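Local coordinates for fructose-bisphosphate aldolase (Slackia heliotrinireducens, PDB 4MOZ), which is an aldolase of the DeoC/LacD family, built on a closed eight-stranded parallel beta/alpha barrel of the TIM type, at residues C[38-44]-C[268-274]; C[57-62]-C[274-278]; C[141-147]-C[174-180]; C[206-212]-C[235-241]. One frame throughout, in Å; residues are numbered along the deposited sequence.

In the fold
Contacts 1, 3 and 4 are buried and belong to one closed parallel barrel: contact 1 pairs its first and last strands, while contacts 3 and 4 each join successive strands of a beta-alpha-beta unit. Contacts 3 and 4 lie about 10 Å apart between centres and meet where strand 172-177 neighbours strand 208-210; contact 1 touches both, through Leu39 on Trp176 and Ala268 beside Cys240. Backbone ladders and apolar packing dominate these three, with polar groups inside the barrel and beyond the strand ends. Contact 2 lies at the surface, its centre some 20 Å from the chain centre, and joins two loops by a few polar bonds and the packing of Ile58 on Gln275. It shares His274 with contact 1.

Contact 1. Residues C[38-44]-C[268-274]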
# COMPACT_ATOMS: atom_id res chain seq x y z
N MSE C 38 18.05 -24.09 21.49
CA MSE C 38 16.91 -24.92 21.85
C MSE C 38 15.68 -24.01 21.87
O MSE C 38 15.52 -23.21 22.79
CB MSE C 38 17.12 -25.60 23.21
CG MSE C 38 16.12 -26.69 23.55
SE MSE C 38 14.29 -26.03 23.84
CE MSE C 38 13.49 -27.64 24.60
N LEU C 39 14.84 -24.13 20.85
CA LEU C 39 13.67 -23.27 20.70
C LEU C 39 12.38 -24.01 21.06
O LEU C 39 12.05 -25.04 20.47
CB LEU C 39 13.59 -22.70 19.28
CG LEU C 39 12.47 -21.70 18.96
CD1 LEU C 39 12.94 -20.63 17.98
CD2 LEU C 39 11.21 -22.39 18.45
N PHE C 40 11.65 -23.46 22.03
CA PHE C 40 10.34 -23.98 22.40
C PHE C 40 9.28 -23.16 21.66
O PHE C 40 9.04 -21.98 21.98
CB PHE C 40 10.18 -23.93 23.93
CG PHE C 40 8.83 -24.39 24.43
CD1 PHE C 40 8.13 -25.43 23.81
CD2 PHE C 40 8.27 -23.79 25.56
CE1 PHE C 40 6.90 -25.85 24.29
CE2 PHE C 40 7.03 -24.21 26.04
CZ PHE C 40 6.35 -25.24 25.41
N ALA C 41 8.66 -23.79 20.66
CA ALA C 41 7.69 -23.14 19.79
C ALA C 41 6.28 -23.15 20.40
O ALA C 41 5.72 -24.21 20.68
CB ALA C 41 7.69 -23.80 18.42
N CYS C 42 5.74 -21.95 20.60
CA CYS C 42 4.42 -21.77 21.21
C CYS C 42 3.53 -20.86 20.37
O CYS C 42 2.70 -20.12 20.90
CB CYS C 42 4.57 -21.19 22.62
SG CYS C 42 5.49 -22.23 23.78
N ASP C 43 3.70 -20.93 19.05
CA ASP C 43 3.00 -20.05 18.13
C ASP C 43 1.83 -20.73 17.40
O ASP C 43 1.13 -20.10 16.61
CB ASP C 43 3.99 -19.48 17.11
CG ASP C 43 4.59 -20.56 16.21
OD1 ASP C 43 5.03 -21.61 16.73
OD2 ASP C 43 4.63 -20.36 14.98
N GLN C 44 1.62 -22.02 17.69
CA GLN C 44 0.65 -22.83 16.94
C GLN C 44 -0.84 -22.60 17.26
O GLN C 44 -1.71 -23.16 16.59
CB GLN C 44 1.01 -24.32 17.03
CG GLN C 44 2.32 -24.67 16.33
CD GLN C 44 2.82 -26.07 16.66
OE1 GLN C 44 2.93 -26.45 17.82
NE2 GLN C 44 3.13 -26.85 15.62
N ALA C 268 13.94 -26.86 17.04
CA ALA C 268 12.69 -26.19 17.38
C ALA C 268 11.62 -27.24 17.62
O ALA C 268 11.35 -28.07 16.74
CB ALA C 268 12.28 -25.23 16.27
N THR C 269 11.01 -27.20 18.80
CA THR C 269 10.01 -28.19 19.19
C THR C 269 8.79 -27.49 19.77
O THR C 269 8.91 -26.60 20.62
CB THR C 269 10.57 -29.19 20.22
OG1 THR C 269 11.87 -29.64 19.82
CG2 THR C 269 9.64 -30.41 20.37
N GLY C 270 7.62 -27.91 19.31
CA GLY C 270 6.36 -27.33 19.73
C GLY C 270 5.45 -28.34 20.38
O GLY C 270 5.60 -28.64 21.56
N ARG C 271 4.51 -28.88 19.60
CA ARG C 271 3.45 -29.73 20.14
C ARG C 271 3.93 -31.01 20.80
O ARG C 271 3.28 -31.51 21.72
CB ARG C 271 2.38 -30.02 19.08
CG ARG C 271 2.85 -30.82 17.88
CD ARG C 271 1.89 -30.64 16.73
NE ARG C 271 2.49 -31.06 15.46
CZ ARG C 271 1.96 -30.82 14.27
NH1 ARG C 271 2.59 -31.24 13.18
NH2 ARG C 271 0.81 -30.17 14.15
N ASN C 272 5.07 -31.54 20.36
CA ASN C 272 5.64 -32.73 20.99
C ASN C 272 5.90 -32.50 22.47
O ASN C 272 5.80 -33.43 23.28
CB ASN C 272 6.91 -33.18 20.27
CG ASN C 272 7.21 -34.66 20.49
OD1 ASN C 272 6.36 -35.41 20.98
ND2 ASN C 272 8.41 -35.08 20.13
N ILE C 273 6.22 -31.26 22.84
CA ILE C 273 6.36 -30.89 24.24
C ILE C 273 5.00 -30.61 24.89
O ILE C 273 4.60 -31.31 25.83
CB ILE C 273 7.28 -29.67 24.42
CG1 ILE C 273 8.72 -30.01 24.03
CG2 ILE C 273 7.22 -29.17 25.86
CD1 ILE C 273 9.62 -28.80 23.82
N HIS C 274 4.28 -29.61 24.37
CA HIS C 274 3.12 -29.08 25.09
C HIS C 274 1.89 -29.95 25.12
O HIS C 274 1.04 -29.76 25.99
CB HIS C 274 2.80 -27.64 24.69
CG HIS C 274 2.37 -27.46 23.25
ND1 HIS C 274 1.21 -27.96 22.76
CD2 HIS C 274 2.98 -26.78 22.19
CE1 HIS C 274 1.10 -27.64 21.46
NE2 HIS C 274 2.18 -26.91 21.11
O HOH W 1 13.83 -27.75 20.79
O HOH W 2 2.96 -24.34 19.52
O HOH W 3 5.08 -28.71 16.52
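Met38, present as selenomethionine, points its terminal CE tip to tip at CD1 of Ile273, 4.1 Å away, with Ile288 of helix 278-294 close by. Leu39 turns to the barrel interior, where its CD2 rests 3.7 Å from CB of Ala268, a small residue suited to the crowded lumen. Its O accepts from Thr269 N at 2.9 Å, and a water ties the same carbonyl to Thr269 OG1. Phe40 faces the surrounding helices; with CG opposite the backbone N (chi1 178°) its ring reaches Ile273, CD1 to CD1 3.7 Å, while Thr269 O and Gly270 O border the ring edge. Ala41 N then donates to Thr269 O at 2.8 Å, arriving from above the carbonyl plane. These bonds pair the first and last strands and so close the TIM barrel. Ala41 O comes within 3.3 Å of Gly270 CA, an approach eased by the bare glycine at the N-cap of helix 271-274. Beyond the strand, Gln44 OE1 takes a weak bond of 3.4 Å from His274 NE2, amide and ring planes 81° apart. One water joins Ala41 O, Gln44 N, Gln44 OE1 and His274 NE2. The chemistry thus changes from backbone pairing and apolar packing to a hydrated polar cluster beyond Ala41, where the imidazole is held chiefly through ND1, by Asp62, with a weaker bond and a water at NE2.

Contact 2. Residues C[57-62]-C[274-278]; sequences GIDISD and HQRSL
A buried imidazole-carboxylate pair lies within an otherwise superficial contact: His274 ND1 donates to Asp62 OD2 at 2.8 Å. The oxygen is met on its syn side and lies close to the ring plane, although the carboxylate and imidazole planes are turned 42° apart. An aspartate suits this place because its short chain brings a carboxylate oxygen to the ring edge; Phe53 stacks on the same imidazole. Beside this pair the chain of Gln275 crosses Ile58 obliquely, Ile58 CG1 lying 3.7 Å from Gln275 CD. Gln275 thereby offers its aliphatic part to the isoleucine, while its NE2 is bound by Asp52 O. The backbones are tied by Asp59 N, which donates to Gln275 O at 2.8 Å. Segment 57-62 lies between helices 44-47 and 66-74, and the other segment, 274-278, runs from the end of helix 271-274 to helix 278-294. The contact therefore joins the connections after the first and last strands, on the side of the TIM barrel where the strands have their C-terminal ends. Here Asp59 forms an Asx turn: its OD2 accepts from Ser61 N at 3.0 Å and from Ser61 OG at 2.6 Å, the two donors arriving from opposite faces of the carboxylate. With CG swung away from the backbone N (chi1 -167°), the same group reaches across to Ser277, OD1 lying 3.6 Å from its CB. Ser277 occupies the N-cap of helix 278-294. Arg276 points away from the other loop and forms a salt bridge with Glu280, while its NE donates to Asn272 O.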
# COMPACT_ATOMS: atom_id res chain seq x y z
N GLY C 57 -5.43 -37.72 22.47
CA GLY C 57 -3.98 -37.88 22.60
C GLY C 57 -3.26 -36.62 23.04
O GLY C 57 -2.03 -36.56 23.02
N ILE C 58 -4.03 -35.60 23.42
CA ILE C 58 -3.47 -34.35 23.93
C ILE C 58 -3.92 -34.19 25.38
O ILE C 58 -5.12 -34.25 25.67
CB ILE C 58 -3.93 -33.13 23.09
CG1 ILE C 58 -3.49 -33.30 21.62
CG2 ILE C 58 -3.38 -31.83 23.67
CD1 ILE C 58 -4.21 -32.40 20.64
N ASP C 59 -2.97 -34.01 26.28
CA ASP C 59 -3.28 -33.85 27.70
C ASP C 59 -4.21 -32.66 27.93
O ASP C 59 -4.03 -31.60 27.33
CB ASP C 59 -2.00 -33.67 28.52
CG ASP C 59 -2.25 -33.82 30.01
OD1 ASP C 59 -2.23 -34.97 30.50
OD2 ASP C 59 -2.45 -32.79 30.69
N ILE C 60 -5.20 -32.87 28.80
CA ILE C 60 -6.18 -31.83 29.13
C ILE C 60 -5.56 -30.51 29.61
O ILE C 60 -6.14 -29.44 29.40
CB ILE C 60 -7.26 -32.36 30.12
CG1 ILE C 60 -8.43 -31.37 30.24
CG2 ILE C 60 -6.65 -32.69 31.49
CD1 ILE C 60 -9.14 -31.08 28.93
N SER C 61 -4.39 -30.57 30.23
CA SER C 61 -3.71 -29.35 30.69
C SER C 61 -3.26 -28.43 29.54
O SER C 61 -3.07 -27.23 29.75
CB SER C 61 -2.53 -29.68 31.62
OG SER C 61 -1.53 -30.41 30.93
N ASP C 62 -3.12 -28.98 28.33
CA ASP C 62 -2.73 -28.20 27.15
C ASP C 62 -3.83 -27.26 26.63
O ASP C 62 -3.57 -26.36 25.82
CB ASP C 62 -2.25 -29.12 26.02
CG ASP C 62 -1.32 -28.41 25.04
OD1 ASP C 62 -0.72 -27.37 25.41
OD2 ASP C 62 -1.17 -28.90 23.90
N HIS C 274 4.28 -29.61 24.37
CA HIS C 274 3.12 -29.08 25.09
C HIS C 274 1.89 -29.95 25.12
O HIS C 274 1.04 -29.76 25.99
CB HIS C 274 2.80 -27.64 24.69
CG HIS C 274 2.37 -27.46 23.25
ND1 HIS C 274 1.21 -27.96 22.76
CD2 HIS C 274 2.98 -26.78 22.19
CE1 HIS C 274 1.10 -27.64 21.46
NE2 HIS C 274 2.18 -26.91 21.11
N GLN C 275 1.78 -30.92 24.22
CA GLN C 275 0.66 -31.88 24.26
C GLN C 275 0.73 -32.88 25.42
O GLN C 275 -0.24 -33.60 25.70
CB GLN C 275 0.50 -32.61 22.93
CG GLN C 275 0.02 -31.71 21.80
CD GLN C 275 -0.10 -32.41 20.47
OE1 GLN C 275 0.33 -33.55 20.30
NE2 GLN C 275 -0.68 -31.72 19.50
N ARG C 276 1.87 -32.92 26.10
CA ARG C 276 2.07 -33.80 27.25
C ARG C 276 1.68 -33.08 28.54
O ARG C 276 1.57 -31.85 28.57
CB ARG C 276 3.54 -34.24 27.33
CG ARG C 276 3.99 -35.08 26.15
CD ARG C 276 5.50 -35.22 26.13
NE ARG C 276 5.98 -35.69 24.83
CZ ARG C 276 6.16 -36.96 24.49
NH1 ARG C 276 6.59 -37.27 23.28
NH2 ARG C 276 5.92 -37.94 25.37
N SER C 277 1.47 -33.85 29.61
CA SER C 277 1.22 -33.30 30.94
C SER C 277 2.41 -32.46 31.37
O SER C 277 3.53 -32.68 30.90
CB SER C 277 0.98 -34.42 31.95
OG SER C 277 2.16 -35.18 32.16
N LEU C 278 2.18 -31.51 32.28
CA LEU C 278 3.22 -30.58 32.72
C LEU C 278 4.52 -31.29 33.12
O LEU C 278 5.60 -30.92 32.63
CB LEU C 278 2.70 -29.67 33.85
CG LEU C 278 3.64 -28.61 34.44
CD1 LEU C 278 4.17 -27.65 33.37
CD2 LEU C 278 2.95 -27.83 35.56

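Contact 3. Residues C[141-147]-C[174-180]; sequences LGYTLYL and VLWIYPR
Trp176 presses the edge of its indole against the backbone of the neighbouring strand, CZ3 lying 3.6 Å from Gly142 CA; glycine suits this place because it lets a large ring lie so close. On the same face Thr144 crosses it obliquely, with OG1 3.5 Å from Trp176 CB. That hydroxyl is hydrogen-bonded to Lys102, which also makes a cation-pi contact with the indole, so threonine supplies both a compact methyl-bearing side chain and a polar atom. The other face is mainly apolar: Leu175 CD2 meets Tyr143 CB at 3.7 Å, and Leu145 lies side by side with Ile177, while Tyr143 OH is hydrogen-bonded to Glu158. Helix 152-168 packs on Tyr143 and helix 191-204 on Ile177. Strands 138-145 and 172-177 are thus adjacent parallel strands of a beta-alpha-beta unit of the TIM barrel, with Trp176 and Thr144 turned inward and Tyr143 and the branched aliphatics outward to the helices. Their backbones are laddered by bonds such as Leu145 N to Trp176 O, 2.8 Å. Leu147 is still tightly packed past the strand: its CD1 is 3.6 Å from Ile177 CG2, and Leu109 of a neighbouring subunit packs on it. The looser side is that of Tyr178 and Arg180, both partly exposed. Arg180 N donates to Leu147 O at 3.0 Å, and the side chains of Tyr146 and Arg180 run side by side, Tyr146 CE1 over one face of the guanidinium, 3.6 Å from Arg180 NH1. Arg180 NE forms a salt bridge with Glu188.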
# COMPACT_ATOMS: atom_id res chain seq x y z
N LEU C 141 13.44 -12.02 17.56
CA LEU C 141 12.23 -12.03 16.76
C LEU C 141 12.20 -13.24 15.85
O LEU C 141 13.26 -13.78 15.49
CB LEU C 141 12.15 -10.76 15.90
CG LEU C 141 12.31 -9.38 16.54
CD1 LEU C 141 12.13 -8.31 15.47
CD2 LEU C 141 11.35 -9.15 17.69
N GLY C 142 10.99 -13.66 15.50
CA GLY C 142 10.78 -14.75 14.55
C GLY C 142 9.86 -14.33 13.42
O GLY C 142 8.98 -13.49 13.60
N TYR C 143 10.06 -14.93 12.25
CA TYR C 143 9.25 -14.65 11.07
C TYR C 143 9.23 -15.86 10.15
O TYR C 143 10.27 -16.50 9.95
CB TYR C 143 9.79 -13.42 10.32
CG TYR C 143 8.88 -12.91 9.23
CD1 TYR C 143 9.00 -13.40 7.92
CD2 TYR C 143 7.89 -11.96 9.49
CE1 TYR C 143 8.18 -12.95 6.91
CE2 TYR C 143 7.06 -11.50 8.47
CZ TYR C 143 7.21 -12.00 7.18
OH TYR C 143 6.39 -11.58 6.16
N THR C 144 8.06 -16.18 9.60
CA THR C 144 7.90 -17.29 8.65
C THR C 144 7.82 -16.81 7.20
O THR C 144 7.09 -15.86 6.90
CB THR C 144 6.63 -18.10 8.96
OG1 THR C 144 6.73 -18.64 10.28
CG2 THR C 144 6.46 -19.26 7.97
N LEU C 145 8.55 -17.47 6.31
CA LEU C 145 8.45 -17.21 4.87
C LEU C 145 8.08 -18.48 4.13
O LEU C 145 8.70 -19.53 4.35
CB LEU C 145 9.77 -16.70 4.30
CG LEU C 145 10.36 -15.37 4.76
CD1 LEU C 145 11.35 -15.60 5.90
CD2 LEU C 145 11.04 -14.69 3.59
N TYR C 146 7.07 -18.40 3.27
CA TYR C 146 6.74 -19.49 2.36
C TYR C 146 7.30 -19.17 0.98
O TYR C 146 6.66 -18.51 0.18
CB TYR C 146 5.22 -19.75 2.30
CG TYR C 146 4.58 -19.84 3.66
CD1 TYR C 146 4.69 -20.99 4.44
CD2 TYR C 146 3.87 -18.76 4.19
CE1 TYR C 146 4.12 -21.07 5.71
CE2 TYR C 146 3.29 -18.82 5.44
CZ TYR C 146 3.42 -19.97 6.20
OH TYR C 146 2.84 -20.02 7.45
N LEU C 147 8.53 -19.62 0.73
CA LEU C 147 9.13 -19.46 -0.59
C LEU C 147 8.32 -20.25 -1.60
O LEU C 147 7.77 -21.30 -1.26
CB LEU C 147 10.59 -19.93 -0.59
CG LEU C 147 11.54 -19.28 0.43
CD1 LEU C 147 12.94 -19.86 0.29
CD2 LEU C 147 11.58 -17.76 0.30
N VAL C 174 15.31 -15.34 14.13
CA VAL C 174 15.08 -16.70 13.65
C VAL C 174 14.04 -16.64 12.53
O VAL C 174 12.94 -16.13 12.73
CB VAL C 174 14.58 -17.64 14.77
CG1 VAL C 174 14.40 -19.06 14.25
CG2 VAL C 174 15.51 -17.61 15.98
N LEU C 175 14.39 -17.17 11.36
CA LEU C 175 13.44 -17.27 10.27
C LEU C 175 12.98 -18.72 10.10
O LEU C 175 13.80 -19.62 9.99
CB LEU C 175 14.04 -16.75 8.97
CG LEU C 175 14.42 -15.27 8.90
CD1 LEU C 175 15.05 -14.95 7.55
CD2 LEU C 175 13.22 -14.36 9.16
N TRP C 176 11.67 -18.93 10.10
CA TRP C 176 11.10 -20.19 9.68
C TRP C 176 10.96 -20.11 8.19
O TRP C 176 10.34 -19.18 7.68
CB TRP C 176 9.71 -20.38 10.26
CG TRP C 176 9.65 -20.80 11.70
CD1 TRP C 176 9.20 -22.02 12.20
CD2 TRP C 176 10.01 -20.01 12.89
NE1 TRP C 176 9.27 -22.04 13.57
CE2 TRP C 176 9.75 -20.87 14.04
CE3 TRP C 176 10.51 -18.73 13.09
CZ2 TRP C 176 9.98 -20.44 15.35
CZ3 TRP C 176 10.75 -18.31 14.41
CH2 TRP C 176 10.49 -19.15 15.51
N ILE C 177 11.55 -21.05 7.47
CA ILE C 177 11.42 -21.02 6.03
C ILE C 177 10.88 -22.34 5.50
O ILE C 177 11.59 -23.34 5.45
CB ILE C 177 12.72 -20.59 5.31
CG1 ILE C 177 13.20 -19.23 5.85
CG2 ILE C 177 12.49 -20.53 3.81
CD1 ILE C 177 14.29 -18.56 5.04
N TYR C 178 9.60 -22.32 5.13
CA TYR C 178 8.90 -23.48 4.63
C TYR C 178 8.41 -23.23 3.21
O TYR C 178 7.34 -22.66 3.02
CB TYR C 178 7.69 -23.80 5.50
CG TYR C 178 7.98 -24.10 6.95
CD1 TYR C 178 8.96 -25.03 7.31
CD2 TYR C 178 7.26 -23.48 7.96
CE1 TYR C 178 9.22 -25.32 8.64
CE2 TYR C 178 7.51 -23.76 9.29
CZ TYR C 178 8.48 -24.68 9.62
OH TYR C 178 8.72 -24.95 10.95
N PRO C 179 9.21 -23.62 2.20
CA PRO C 179 8.72 -23.47 0.84
C PRO C 179 7.38 -24.18 0.67
O PRO C 179 7.27 -25.40 0.86
CB PRO C 179 9.82 -24.13 0.00
CG PRO C 179 11.06 -23.89 0.80
CD PRO C 179 10.62 -24.05 2.24
N ARG C 180 6.35 -23.41 0.36
CA ARG C 180 5.00 -23.92 0.29
C ARG C 180 4.21 -23.18 -0.78
O ARG C 180 4.29 -21.96 -0.90
CB ARG C 180 4.29 -23.80 1.64
CG ARG C 180 2.96 -24.54 1.71
CD ARG C 180 2.42 -24.58 3.14
NE ARG C 180 3.33 -25.27 4.04
CZ ARG C 180 3.36 -25.11 5.37
NH1 ARG C 180 2.50 -24.28 5.96
NH2 ARG C 180 4.24 -25.78 6.09

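Contact 4. Residues C[206-212]-C[235-241]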
# COMPACT_ATOMS: atom_id res chain seq x y z
N ALA C 206 19.61 -13.64 8.61
CA ALA C 206 19.14 -14.28 9.84
C ALA C 206 20.28 -14.85 10.68
O ALA C 206 21.32 -15.24 10.16
CB ALA C 206 18.13 -15.38 9.52
N ASP C 207 20.07 -14.88 12.00
CA ASP C 207 21.00 -15.54 12.90
C ASP C 207 20.78 -17.05 12.90
O ASP C 207 21.74 -17.82 12.99
CB ASP C 207 20.82 -14.98 14.31
CG ASP C 207 21.13 -13.51 14.37
OD1 ASP C 207 22.28 -13.14 14.05
OD2 ASP C 207 20.23 -12.73 14.71
N PHE C 208 19.52 -17.46 12.80
CA PHE C 208 19.14 -18.86 12.73
C PHE C 208 18.04 -19.07 11.70
O PHE C 208 17.25 -18.16 11.44
CB PHE C 208 18.66 -19.37 14.10
CG PHE C 208 19.73 -19.38 15.15
CD1 PHE C 208 20.61 -20.45 15.25
CD2 PHE C 208 19.86 -18.32 16.04
CE1 PHE C 208 21.61 -20.46 16.22
CE2 PHE C 208 20.85 -18.32 17.01
CZ PHE C 208 21.72 -19.40 17.10
N VAL C 209 18.02 -20.26 11.11
CA VAL C 209 16.97 -20.64 10.17
C VAL C 209 16.35 -21.97 10.59
O VAL C 209 17.07 -22.95 10.85
CB VAL C 209 17.49 -20.70 8.70
CG1 VAL C 209 18.72 -21.59 8.57
CG2 VAL C 209 16.39 -21.16 7.75
N LYS C 210 15.03 -21.99 10.68
CA LYS C 210 14.29 -23.21 10.99
C LYS C 210 13.71 -23.79 9.71
O LYS C 210 12.95 -23.13 9.02
CB LYS C 210 13.22 -22.93 12.06
CG LYS C 210 12.02 -23.87 12.11
CD LYS C 210 12.36 -25.34 12.32
CE LYS C 210 11.08 -26.15 12.48
NZ LYS C 210 11.06 -27.39 11.66
N VAL C 211 14.08 -25.03 9.41
CA VAL C 211 13.60 -25.73 8.22
C VAL C 211 13.00 -27.08 8.61
O VAL C 211 13.21 -27.55 9.72
CB VAL C 211 14.72 -25.97 7.17
CG1 VAL C 211 15.22 -24.66 6.59
CG2 VAL C 211 15.87 -26.77 7.78
N ASN C 212 12.26 -27.69 7.70
CA ASN C 212 11.84 -29.08 7.85
C ASN C 212 13.02 -30.01 7.62
O ASN C 212 13.94 -29.66 6.88
CB ASN C 212 10.75 -29.42 6.84
CG ASN C 212 9.40 -28.86 7.23
OD1 ASN C 212 9.00 -28.93 8.39
ND2 ASN C 212 8.69 -28.30 6.25
N ARG C 235 27.13 -18.93 7.85
CA ARG C 235 27.18 -18.38 9.21
C ARG C 235 25.81 -18.16 9.86
O ARG C 235 25.73 -17.58 10.94
CB ARG C 235 28.01 -17.10 9.24
CG ARG C 235 29.50 -17.34 9.18
CD ARG C 235 30.25 -16.03 9.24
NE ARG C 235 31.69 -16.25 9.14
CZ ARG C 235 32.61 -15.29 9.20
NH1 ARG C 235 33.89 -15.62 9.10
NH2 ARG C 235 32.25 -14.02 9.35
N THR C 236 24.75 -18.59 9.19
CA THR C 236 23.42 -18.66 9.80
C THR C 236 23.23 -20.08 10.34
O THR C 236 23.38 -21.05 9.60
CB THR C 236 22.30 -18.31 8.78
OG1 THR C 236 22.40 -16.93 8.42
CG2 THR C 236 20.90 -18.56 9.36
N GLY C 237 22.94 -20.19 11.63
CA GLY C 237 22.75 -21.48 12.27
C GLY C 237 21.43 -22.11 11.88
O GLY C 237 20.38 -21.47 11.93
N LEU C 238 21.48 -23.38 11.46
CA LEU C 238 20.28 -24.08 11.05
C LEU C 238 19.69 -24.85 12.22
O LEU C 238 20.40 -25.57 12.93
CB LEU C 238 20.60 -25.03 9.89
CG LEU C 238 19.48 -25.92 9.34
CD1 LEU C 238 19.73 -26.23 7.88
CD2 LEU C 238 19.32 -27.20 10.16
N VAL C 239 18.39 -24.69 12.44
CA VAL C 239 17.70 -25.51 13.43
C VAL C 239 16.65 -26.33 12.73
O VAL C 239 16.05 -25.90 11.74
CB VAL C 239 17.12 -24.70 14.62
CG1 VAL C 239 18.17 -23.75 15.19
CG2 VAL C 239 15.87 -23.94 14.23
N CYS C 240 16.43 -27.54 13.22
CA CYS C 240 15.51 -28.45 12.59
C CYS C 240 14.48 -28.95 13.60
O CYS C 240 14.32 -28.37 14.68
CB CYS C 240 16.30 -29.61 11.97
SG CYS C 240 15.44 -30.43 10.62
N ALA C 241 13.77 -30.02 13.24
CA ALA C 241 12.75 -30.59 14.12
C ALA C 241 12.72 -32.12 14.00
O ALA C 241 12.99 -32.68 12.94
CB ALA C 241 11.38 -30.00 13.80
O HOH W 4 24.32 -17.46 13.90
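Val209 and Thr236 cross at about a right angle, so that Val209 CG1 and Thr236 CG2 meet at 3.8 Å on the helix-facing side of the sheet. Val211 and Leu238 repeat this perpendicular meeting further along, Val211 CG2 to Leu238 CD1 3.9 Å. Beta-branched Val209, Val211 and Thr236 suit their positions, being stiff and broad close to the backbone, whereas the longer chain of Leu238 reaches Leu226 of helix 222-232. Thr236 uses its other branch differently: OG1 donates to Ala206 O at 2.7 Å, a bond tilted from the carbonyl plane. On the inward face Phe208 sets its CD1 obliquely, 3.5 Å from Gly237 O, where a bare backbone accommodates the ring. Beside it Lys210 packs its CB against Val239 CG2 at 3.6 Å. The lysine chain sets off away from its backbone N (chi1 156°), bends at chi2 and chi4, and runs along the strand to Val211 O, to which NZ donates at 2.9 Å from above the carbonyl plane; Trp176 and Tyr178 of the adjoining strand and loop pack against the lysine chain. Parallel backbone bonds, among them Val239 N to Val209 O at 2.7 Å, hold the two strands together as neighbours in the TIM barrel, joined through helix 222-232. Apolar packing therefore holds the middle of the pair and polar bonds its ends: Lys210 NZ on a carbonyl at the C-terminal end, and at the other Asp207, also bonded to Tyr23, pairing with Arg89, and Arg235 with Asp93, both of a neighbouring subunit.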